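Local coordinates for protein methyltransferase type 12 (Clostridium thermocellum, PDB 3JWG) that probably methylates the 2'-O of the 3'-terminal nucleotide of small RNAs with S-adenosyl-L-methionine, this chain being the methyltransferase domain of bacterial Hen1, at residues 87-92 with 98-103; 33-36 with 42-45; 126-131 with 182-187; 169-174 with 201-206. All blocks are in the same frame, centred on the assembly; numbering follows the deposited sequence.

Contact 1: residues 87-92 with 98-103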
# COMPACT_ATOMS: atom_id res chain seq x y z
N SER A 87 -11.26 -11.12 0.35
CA SER A 87 -11.49 -11.16 1.79
C SER A 87 -11.18 -9.79 2.40
O SER A 87 -10.28 -9.08 1.94
CB SER A 87 -10.60 -12.22 2.43
OG SER A 87 -10.60 -12.08 3.84
N LEU A 88 -11.93 -9.41 3.43
CA LEU A 88 -11.73 -8.14 4.10
C LEU A 88 -11.86 -8.34 5.60
O LEU A 88 -12.71 -9.09 6.05
CB LEU A 88 -12.78 -7.11 3.66
CG LEU A 88 -12.82 -6.62 2.22
CD1 LEU A 88 -14.13 -5.88 1.97
CD2 LEU A 88 -11.65 -5.71 1.94
N PHE A 89 -11.00 -7.68 6.38
CA PHE A 89 -11.09 -7.77 7.83
C PHE A 89 -10.43 -6.58 8.51
O PHE A 89 -9.59 -5.89 7.92
CB PHE A 89 -10.49 -9.10 8.34
CG PHE A 89 -9.00 -9.20 8.27
CD1 PHE A 89 -8.21 -8.74 9.32
CD2 PHE A 89 -8.38 -9.80 7.17
CE1 PHE A 89 -6.82 -8.90 9.29
CE2 PHE A 89 -6.99 -9.96 7.13
CZ PHE A 89 -6.21 -9.51 8.20
N GLN A 90 -10.84 -6.32 9.75
CA GLN A 90 -10.32 -5.20 10.51
C GLN A 90 -9.09 -5.56 11.32
O GLN A 90 -8.97 -6.69 11.81
CB GLN A 90 -11.43 -4.65 11.43
CG GLN A 90 -11.08 -3.34 12.12
CD GLN A 90 -12.27 -2.73 12.86
OE1 GLN A 90 -12.17 -1.63 13.41
NE2 GLN A 90 -13.39 -3.45 12.87
N SER A 91 -8.18 -4.61 11.45
CA SER A 91 -6.96 -4.80 12.21
C SER A 91 -6.34 -3.46 12.56
O SER A 91 -6.44 -2.50 11.80
CB SER A 91 -5.94 -5.63 11.42
OG SER A 91 -4.72 -5.70 12.14
N SER A 92 -5.68 -3.41 13.72
CA SER A 92 -5.04 -2.18 14.17
C SER A 92 -3.64 -2.06 13.57
O SER A 92 -2.98 -1.04 13.74
CB SER A 92 -4.95 -2.17 15.70
OG SER A 92 -4.06 -3.17 16.17
N LYS A 98 -2.29 -13.79 12.62
CA LYS A 98 -2.09 -14.95 11.77
C LYS A 98 -2.65 -14.77 10.37
O LYS A 98 -2.19 -15.41 9.42
CB LYS A 98 -2.71 -16.20 12.41
CG LYS A 98 -2.02 -16.64 13.69
CD LYS A 98 -2.69 -17.88 14.26
CE LYS A 98 -2.15 -18.23 15.63
NZ LYS A 98 -2.96 -19.30 16.28
N ARG A 99 -3.65 -13.91 10.24
CA ARG A 99 -4.29 -13.66 8.96
C ARG A 99 -3.40 -12.87 7.99
O ARG A 99 -3.79 -12.66 6.84
CB ARG A 99 -5.61 -12.94 9.17
CG ARG A 99 -6.66 -13.77 9.90
CD ARG A 99 -7.88 -12.95 10.24
NE ARG A 99 -7.59 -11.89 11.20
CZ ARG A 99 -8.48 -11.01 11.64
NH1 ARG A 99 -9.73 -11.07 11.18
NH2 ARG A 99 -8.14 -10.09 12.52
N PHE A 100 -2.23 -12.44 8.45
CA PHE A 100 -1.31 -11.68 7.60
C PHE A 100 -0.36 -12.63 6.87
O PHE A 100 0.29 -12.24 5.90
CB PHE A 100 -0.45 -10.72 8.44
CG PHE A 100 -1.21 -9.58 9.06
CD1 PHE A 100 -2.31 -9.03 8.41
CD2 PHE A 100 -0.80 -9.04 10.27
CE1 PHE A 100 -2.99 -7.94 8.97
CE2 PHE A 100 -1.47 -7.95 10.83
CZ PHE A 100 -2.56 -7.40 10.18
N SER A 101 -0.29 -13.87 7.34
CA SER A 101 0.61 -14.87 6.78
C SER A 101 0.21 -15.50 5.45
O SER A 101 -0.97 -15.61 5.12
CB SER A 101 0.80 -15.98 7.81
OG SER A 101 0.93 -15.45 9.11
N GLY A 102 1.24 -15.92 4.71
CA GLY A 102 1.02 -16.62 3.45
C GLY A 102 0.83 -15.85 2.15
O GLY A 102 0.52 -16.47 1.13
N TYR A 103 1.03 -14.54 2.16
CA TYR A 103 0.83 -13.76 0.93
C TYR A 103 2.10 -13.62 0.11
O TYR A 103 3.21 -13.69 0.65
CB TYR A 103 0.26 -12.38 1.28
CG TYR A 103 -1.18 -12.47 1.71
CD1 TYR A 103 -2.21 -12.42 0.78
CD2 TYR A 103 -1.51 -12.72 3.05
CE1 TYR A 103 -3.54 -12.63 1.16
CE2 TYR A 103 -2.83 -12.94 3.44
CZ TYR A 103 -3.84 -12.89 2.49
OH TYR A 103 -5.14 -13.14 2.86

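Contact 2: residues 33-36 with 42-45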
# COMPACT_ATOMS: atom_id res chain seq x y z
N VAL A 33 -2.34 -11.39 -2.77
CA VAL A 33 -1.96 -10.05 -2.33
C VAL A 33 -2.79 -9.54 -1.17
O VAL A 33 -4.01 -9.70 -1.14
CB VAL A 33 -2.10 -9.05 -3.50
CG1 VAL A 33 -1.65 -7.65 -3.05
CG2 VAL A 33 -1.29 -9.54 -4.71
N ILE A 34 -2.13 -8.91 -0.20
CA ILE A 34 -2.83 -8.34 0.94
C ILE A 34 -2.55 -6.84 0.96
O ILE A 34 -1.40 -6.41 0.93
CB ILE A 34 -2.38 -9.01 2.27
CG1 ILE A 34 -3.14 -8.37 3.44
CG2 ILE A 34 -0.88 -8.90 2.45
CD1 ILE A 34 -2.94 -9.09 4.75
N ASP A 35 -3.62 -6.05 0.98
CA ASP A 35 -3.49 -4.60 0.98
C ASP A 35 -3.74 -4.10 2.39
O ASP A 35 -4.87 -4.14 2.89
CB ASP A 35 -4.47 -3.99 -0.02
CG ASP A 35 -4.30 -2.48 -0.18
OD1 ASP A 35 -3.18 -1.96 -0.01
OD2 ASP A 35 -5.32 -1.83 -0.49
N LEU A 36 -2.67 -3.66 3.03
CA LEU A 36 -2.73 -3.15 4.39
C LEU A 36 -3.12 -1.67 4.34
O LEU A 36 -2.36 -0.83 3.85
CB LEU A 36 -1.37 -3.36 5.05
CG LEU A 36 -0.94 -4.84 5.05
CD1 LEU A 36 0.49 -4.99 5.55
CD2 LEU A 36 -1.92 -5.64 5.93
N ASN A 42 -10.16 0.74 -3.38
CA ASN A 42 -9.90 1.14 -4.75
C ASN A 42 -8.90 0.22 -5.44
O ASN A 42 -9.06 -0.09 -6.63
CB ASN A 42 -9.41 2.59 -4.81
CG ASN A 42 -10.50 3.57 -4.43
OD1 ASN A 42 -11.66 3.40 -4.82
ND2 ASN A 42 -10.14 4.60 -3.67
N LEU A 43 -7.89 -0.22 -4.71
CA LEU A 43 -6.89 -1.14 -5.27
C LEU A 43 -7.53 -2.52 -5.44
O LEU A 43 -7.29 -3.22 -6.43
CB LEU A 43 -5.68 -1.24 -4.35
CG LEU A 43 -4.60 -2.21 -4.85
CD1 LEU A 43 -4.02 -1.68 -6.16
CD2 LEU A 43 -3.50 -2.36 -3.80
N LEU A 44 -8.33 -2.91 -4.46
CA LEU A 44 -9.02 -4.20 -4.49
C LEU A 44 -9.81 -4.34 -5.79
O LEU A 44 -9.78 -5.39 -6.44
CB LEU A 44 -9.95 -4.33 -3.29
CG LEU A 44 -9.40 -4.82 -1.95
CD1 LEU A 44 -7.99 -4.35 -1.72
CD2 LEU A 44 -10.32 -4.34 -0.84
N SER A 45 -10.53 -3.28 -6.16
CA SER A 45 -11.33 -3.29 -7.39
C SER A 45 -10.48 -3.62 -8.61
O SER A 45 -10.87 -4.45 -9.43
CB SER A 45 -12.00 -1.94 -7.62
OG SER A 45 -12.83 -1.57 -6.54
O HOH W 1 -7.86 -0.93 -1.73

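Contact 3: residues 126-131 with 182-187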
# COMPACT_ATOMS: atom_id res chain seq x y z
N VAL A 126 5.16 -5.52 11.82
CA VAL A 126 4.02 -6.25 11.26
C VAL A 126 4.22 -6.52 9.77
O VAL A 126 3.94 -7.62 9.27
CB VAL A 126 2.71 -5.45 11.43
CG1 VAL A 126 1.57 -6.14 10.67
CG2 VAL A 126 2.36 -5.31 12.90
N LEU A 127 4.73 -5.52 9.06
CA LEU A 127 4.93 -5.63 7.63
C LEU A 127 6.11 -6.49 7.19
O LEU A 127 5.94 -7.44 6.43
CB LEU A 127 5.08 -4.22 7.03
CG LEU A 127 5.30 -4.08 5.53
CD1 LEU A 127 4.28 -4.89 4.74
CD2 LEU A 127 5.21 -2.60 5.16
N PHE A 128 7.30 -6.16 7.67
CA PHE A 128 8.51 -6.88 7.27
C PHE A 128 8.90 -8.10 8.09
O PHE A 128 9.72 -8.90 7.64
CB PHE A 128 9.68 -5.90 7.21
CG PHE A 128 9.46 -4.75 6.26
CD1 PHE A 128 9.44 -4.96 4.88
CD2 PHE A 128 9.25 -3.46 6.74
CE1 PHE A 128 9.21 -3.91 4.00
CE2 PHE A 128 9.02 -2.39 5.87
CZ PHE A 128 9.00 -2.62 4.49
N GLU A 129 8.34 -8.25 9.28
CA GLU A 129 8.67 -9.41 10.10
C GLU A 129 7.51 -10.39 10.21
O GLU A 129 7.70 -11.59 10.03
CB GLU A 129 9.10 -8.96 11.50
CG GLU A 129 9.72 -10.07 12.34
CD GLU A 129 10.05 -9.62 13.75
OE1 GLU A 129 10.84 -8.67 13.91
OE2 GLU A 129 9.51 -10.23 14.70
N PHE A 130 6.32 -9.88 10.49
CA PHE A 130 5.13 -10.72 10.62
C PHE A 130 4.60 -11.19 9.26
O PHE A 130 4.55 -12.38 8.97
CB PHE A 130 4.02 -9.97 11.36
CG PHE A 130 4.39 -9.54 12.76
CD1 PHE A 130 3.57 -8.68 13.48
CD2 PHE A 130 5.55 -10.02 13.38
CE1 PHE A 130 3.88 -8.29 14.78
CE2 PHE A 130 5.88 -9.64 14.69
CZ PHE A 130 5.04 -8.77 15.39
N THR A 131 4.22 -10.24 8.41
CA THR A 131 3.69 -10.56 7.10
C THR A 131 4.83 -11.10 6.23
O THR A 131 4.71 -12.16 5.61
CB THR A 131 3.05 -9.32 6.48
OG1 THR A 131 2.21 -8.71 7.48
CG2 THR A 131 2.19 -9.68 5.28
N TYR A 182 15.46 -5.55 8.10
CA TYR A 182 14.67 -6.77 7.92
C TYR A 182 15.10 -7.74 6.82
O TYR A 182 14.40 -8.71 6.54
CB TYR A 182 13.21 -6.38 7.73
CG TYR A 182 12.58 -5.82 8.99
CD1 TYR A 182 12.28 -6.65 10.07
CD2 TYR A 182 12.32 -4.46 9.11
CE1 TYR A 182 11.74 -6.14 11.24
CE2 TYR A 182 11.77 -3.93 10.28
CZ TYR A 182 11.48 -4.78 11.34
OH TYR A 182 10.94 -4.27 12.50
N GLY A 183 16.25 -7.50 6.19
CA GLY A 183 16.71 -8.43 5.17
C GLY A 183 16.02 -8.33 3.82
O GLY A 183 15.80 -9.34 3.15
N TYR A 184 15.69 -7.11 3.42
CA TYR A 184 15.05 -6.86 2.14
C TYR A 184 15.97 -5.94 1.34
O TYR A 184 16.81 -5.25 1.90
CB TYR A 184 13.71 -6.13 2.32
CG TYR A 184 12.51 -7.01 2.63
CD1 TYR A 184 11.61 -7.37 1.63
CD2 TYR A 184 12.27 -7.45 3.92
CE1 TYR A 184 10.50 -8.16 1.91
CE2 TYR A 184 11.15 -8.24 4.22
CZ TYR A 184 10.27 -8.59 3.21
OH TYR A 184 9.16 -9.36 3.50
N SER A 185 15.79 -5.95 0.02
CA SER A 185 16.52 -5.04 -0.84
C SER A 185 15.39 -4.12 -1.31
O SER A 185 14.22 -4.53 -1.35
CB SER A 185 17.15 -5.80 -2.02
OG SER A 185 16.18 -6.49 -2.77
N VAL A 186 15.70 -2.88 -1.66
CA VAL A 186 14.65 -1.97 -2.09
C VAL A 186 15.06 -1.09 -3.27
O VAL A 186 16.24 -0.75 -3.42
CB VAL A 186 14.16 -1.08 -0.90
CG1 VAL A 186 15.28 -0.18 -0.42
CG2 VAL A 186 12.94 -0.27 -1.30
N ARG A 187 14.10 -0.77 -4.12
CA ARG A 187 14.33 0.08 -5.28
C ARG A 187 13.22 1.11 -5.29
O ARG A 187 12.14 0.87 -4.74
CB ARG A 187 14.33 -0.74 -6.59
CG ARG A 187 12.98 -1.25 -7.04
CD ARG A 187 13.15 -2.21 -8.23
NE ARG A 187 11.87 -2.66 -8.79
CZ ARG A 187 11.13 -1.95 -9.64
NH1 ARG A 187 11.53 -0.75 -10.03
NH2 ARG A 187 9.99 -2.46 -10.10

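Contact 4: residues 169-174 with 201-206. Unlike the reference sequence in segment 169-174: Gln172 (reference Glu).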
# COMPACT_ATOMS: atom_id res chain seq x y z
N LYS A 169 13.99 12.36 0.31
CA LYS A 169 15.13 11.95 1.12
C LYS A 169 14.67 11.21 2.38
O LYS A 169 15.27 10.22 2.80
CB LYS A 169 15.95 13.18 1.54
CG LYS A 169 17.11 12.85 2.46
CD LYS A 169 17.81 14.11 2.93
CE LYS A 169 18.97 13.77 3.85
NZ LYS A 169 19.95 12.90 3.16
N GLU A 170 13.59 11.70 2.97
CA GLU A 170 13.04 11.08 4.17
C GLU A 170 12.52 9.68 3.86
O GLU A 170 12.77 8.75 4.61
CB GLU A 170 11.92 11.93 4.75
CG GLU A 170 12.40 13.27 5.25
CD GLU A 170 11.30 14.10 5.86
OE1 GLU A 170 10.17 14.08 5.31
OE2 GLU A 170 11.56 14.78 6.87
N PHE A 171 11.81 9.55 2.74
CA PHE A 171 11.28 8.24 2.38
C PHE A 171 12.38 7.25 2.03
O PHE A 171 12.37 6.10 2.48
CB PHE A 171 10.33 8.35 1.19
CG PHE A 171 9.74 7.02 0.76
CD1 PHE A 171 8.88 6.32 1.60
CD2 PHE A 171 10.03 6.48 -0.49
CE1 PHE A 171 8.32 5.09 1.21
CE2 PHE A 171 9.48 5.26 -0.90
CZ PHE A 171 8.62 4.56 -0.04
N GLN A 172 13.34 7.67 1.21
CA GLN A 172 14.41 6.78 0.81
C GLN A 172 15.30 6.38 1.98
O GLN A 172 15.72 5.23 2.07
CB GLN A 172 15.21 7.41 -0.32
CG GLN A 172 14.45 7.40 -1.63
CD GLN A 172 15.09 8.26 -2.70
OE1 GLN A 172 16.31 8.43 -2.72
NE2 GLN A 172 14.28 8.79 -3.60
N THR A 173 15.56 7.32 2.88
CA THR A 173 16.38 7.03 4.05
C THR A 173 15.65 5.99 4.90
O THR A 173 16.25 5.02 5.37
CB THR A 173 16.60 8.30 4.90
OG1 THR A 173 17.29 9.28 4.11
CG2 THR A 173 17.43 7.98 6.14
N TRP A 174 14.35 6.20 5.09
CA TRP A 174 13.52 5.28 5.85
C TRP A 174 13.50 3.90 5.20
O TRP A 174 13.69 2.88 5.86
CB TRP A 174 12.09 5.81 5.94
CG TRP A 174 11.13 4.81 6.52
CD1 TRP A 174 10.95 4.51 7.84
CD2 TRP A 174 10.26 3.94 5.78
NE1 TRP A 174 10.01 3.52 7.97
CE2 TRP A 174 9.57 3.15 6.73
CE3 TRP A 174 9.98 3.76 4.42
CZ2 TRP A 174 8.62 2.18 6.35
CZ3 TRP A 174 9.04 2.79 4.04
CH2 TRP A 174 8.37 2.02 5.01
N PRO A 201 4.44 13.61 -7.97
CA PRO A 201 3.50 13.71 -6.84
C PRO A 201 3.57 12.54 -5.86
O PRO A 201 3.26 12.69 -4.68
CB PRO A 201 2.14 13.77 -7.52
CG PRO A 201 2.45 14.28 -8.91
CD PRO A 201 3.70 13.52 -9.24
N THR A 202 3.98 11.39 -6.37
CA THR A 202 4.04 10.18 -5.56
C THR A 202 5.38 9.47 -5.67
O THR A 202 6.04 9.51 -6.71
CB THR A 202 2.93 9.19 -5.98
OG1 THR A 202 1.65 9.81 -5.77
CG2 THR A 202 3.00 7.90 -5.18
N GLN A 203 5.79 8.83 -4.58
CA GLN A 203 7.03 8.08 -4.58
C GLN A 203 6.70 6.66 -4.14
O GLN A 203 5.79 6.44 -3.33
CB GLN A 203 8.08 8.75 -3.68
CG GLN A 203 7.67 9.04 -2.25
CD GLN A 203 8.73 9.82 -1.47
OE1 GLN A 203 9.93 9.72 -1.73
NE2 GLN A 203 8.28 10.60 -0.48
N MET A 204 7.42 5.69 -4.69
CA MET A 204 7.16 4.30 -4.36
C MET A 204 8.43 3.50 -4.15
O MET A 204 9.41 3.67 -4.88
CB MET A 204 6.32 3.67 -5.49
CG MET A 204 6.11 2.16 -5.41
SD MET A 204 5.12 1.60 -6.83
CE MET A 204 3.63 2.46 -6.50
N GLY A 205 8.40 2.65 -3.12
CA GLY A 205 9.54 1.81 -2.83
C GLY A 205 9.08 0.37 -3.01
O GLY A 205 8.03 -0.02 -2.49
N VAL A 206 9.84 -0.41 -3.77
CA VAL A 206 9.49 -1.81 -3.98
C VAL A 206 10.55 -2.63 -3.25
O VAL A 206 11.74 -2.58 -3.57
CB VAL A 206 9.46 -2.18 -5.48
CG1 VAL A 206 9.09 -3.65 -5.66
CG2 VAL A 206 8.46 -1.29 -6.20
O HOH W 2 11.66 8.60 -3.66

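Contact 1: residues 87-92 with 98-103
Phe89, on the edge strand that runs to Gln90, and Arg99, in a short 3-10 turn at 98-100, are the residues whose backbones come closest, with 9.1 Å between Phe89 CA and Arg99 CA. No hydrogen bond joins the two segments, so side chains bridge the gap. The Arg99 guanidinium lies flat on one face of the Phe89 ring, its plane turned 25° from the ring and the two centres 3.9 Å apart. Phe89 CD1 sits over the middle of the guanidinium, 3.3 Å from Arg99 CZ, while Arg99 CD stands almost on the ring normal and adds a CH-pi contact. A bend at chi3 (-66°) folds the arginine chain over the ring. Asp97 forms a salt bridge with Arg99 NH2, which should help keep the cationic group in place above the phenylalanine. In this Rossmann-like methyltransferase fold the 98-103 segment belongs to the loop that carries the chain from outermost strand 86-90 back to central strand 105-109. Phe100 reaches inward from that loop, its CE1 3.7 Å from Phe89 CZ, the two rings meeting obliquely with planes inclined at 34°. Ser91 OG meets the rim of the Phe100 ring near its plane, 3.4 Å from Phe100 CZ, and is hydrogen-bonded with Leu93 N. The Phe100 side chain also packs on Ile34 and Leu36 of strand 32-36.

Contact 2: residues 33-36 with 42-45
Asp35 OD2 receives a hydrogen bond from a water 3.0 Å away, and the same water accepts one from Leu43 N at 3.1 Å. This water is the polar link between the end of strand 33-36 and the first turn of helix 42-45, which share no direct hydrogen bond. The amide of Leu43 belongs to the helix N-terminus, where backbone N-H groups lack acceptors within the helix, and the water takes up this N-H of the first turn. The other carboxylate oxygen, Asp35 OD1, is hydrogen-bonded with Thr107 OG1, so the group is held through both oxygens and its rotation is restricted. Two leucine methyls also lie against it. Leu43 CD2 comes against the carboxylate, 3.7 Å from Asp35 CG, and Leu44 CD1 lies 3.9 Å from both OD2 and CB of Asp35. With CG opposite the backbone N (chi1 179°), Leu43 extends its branch toward the strand. The buried carboxylate is thus packed among methyl groups near the C-terminal ends of strands 32-36 and 105-109, where a magnesium ion lies about 4 Å from the Asp35 side chain; Gly37 and Ile109 contribute to the metal site. Strand 32-36, helix 42-48 and strand 55-60 make a beta-alpha-beta unit, the first of the Rossmann-like fold. Within it Leu44 rests on Ile56 of strand 55-60. Leu43 reaches outside the unit, touching Thr107 and Ile109 of strand 105-109 and Val22 of helix 13-27.

Contact 3: residues 126-131 with 182-187
An aromatic cluster of Phe128, Tyr182 and Tyr184 joins the last turns of helix 117-131 to the junction where helix 168-182 gives way to strand 184-191. Phe128 is its centre. Its CB lies over one face of the Tyr182 ring, 3.4 Å from Tyr182 CG, in a CH-pi contact; the two rings themselves are nearly parallel (24°) but strongly offset, with little overlap. Phe128 CG lies anti to its carbonyl carbon, which turns an edge of the ring toward Tyr184: Phe128 CD1 stands above that ring, 3.8 Å from Tyr184 CE2, in an edge-to-face pair with planes at 67°. Between the two tyrosines, Gly183 has positive phi (77°) in a Schellman motif that ends helix 168-182 and turns the chain into the edge strand of the mixed sheet. At the rim of the cluster Glu129 OE1 approaches the Tyr182 ring in its plane, 3.8 Å from Tyr182 CE1. Tyr184 OH is hydrogen-bonded with Pro133 O, and Arg132 NH1 bonds the carbonyl oxygens of both Phe128 and Tyr182, linking the two segments. Helix 126-131 ends in a pi-helical (i+5) turn, in which Val126 O accepts from Thr131 N at 2.8 Å and from Thr131 OG1 at 2.7 Å. Phe128 and Tyr184 also pack on Val136 of strand 135-141 and on Phe207 of strand 202-209.

Contact 4: residues 169-174 with 201-206
With its ring set opposite the backbone N, Phe171 reaches from helix 169-174 to strand 202-206, where Gln203, its CG between backbone N and carbonyl carbon (chi1 54°) and the chain extended beyond, comes the other way. The two side chains slide past each other, and Phe171 CB lies 3.3 Å from Gln203 OE1. The amide plane is inclined 47° to the ring. Farther along, the ring edge meets the strand backbone: Gly205 N lies in the ring plane, 3.6 Å from Phe171 CE2, at a glycine whose lack of a side chain allows this close approach. Helix and strand run nearly parallel, their axes 8° apart in direction and 9.6 Å at closest, as helix 168-182 packs on strand 202-209, the one reversed strand of the 3-2-1-4-5-7-6 methyltransferase sheet. The buried Gln203 amide is satisfied at both ends. Its NE2 is hydrogen-bonded with Pro141 O on neighbouring strand 135-141, while OE1 accepts at 2.8 Å from a water that in turn accepts from Gln172 NE2 at 2.6 Å. Phe171 also packs against Ile112 and Trp166, and Met204, pointing to the other face of the sheet, touches Ile137 and Ile191.

In the fold
All four contacts reach the same sheet, and contact 2 is nearest the magnesium. In contact 1 the side chain of Phe100 is about 13 Å from the magnesium ion. In contact 4 the side chain of Met204 is about 11 Å from the magnesium ion. Contacts 1 and 2 touch through Leu88 CD2 and Leu44 CD2, 3.4 Å apart, and through Tyr103 CD1, 3.5 Å from Val33 C. Phe100 also meets Val126 of contact 3, its CE2 3.5 Å from Val126 CG1. Contacts 3 and 4 alternate along the chain and share a strand pairing, Arg187 O lying 2.8 Å from Val206 N, probably hydrogen-bonded. Contacts 1 and 4, 25 Å apart between centres, flank the chain's centre.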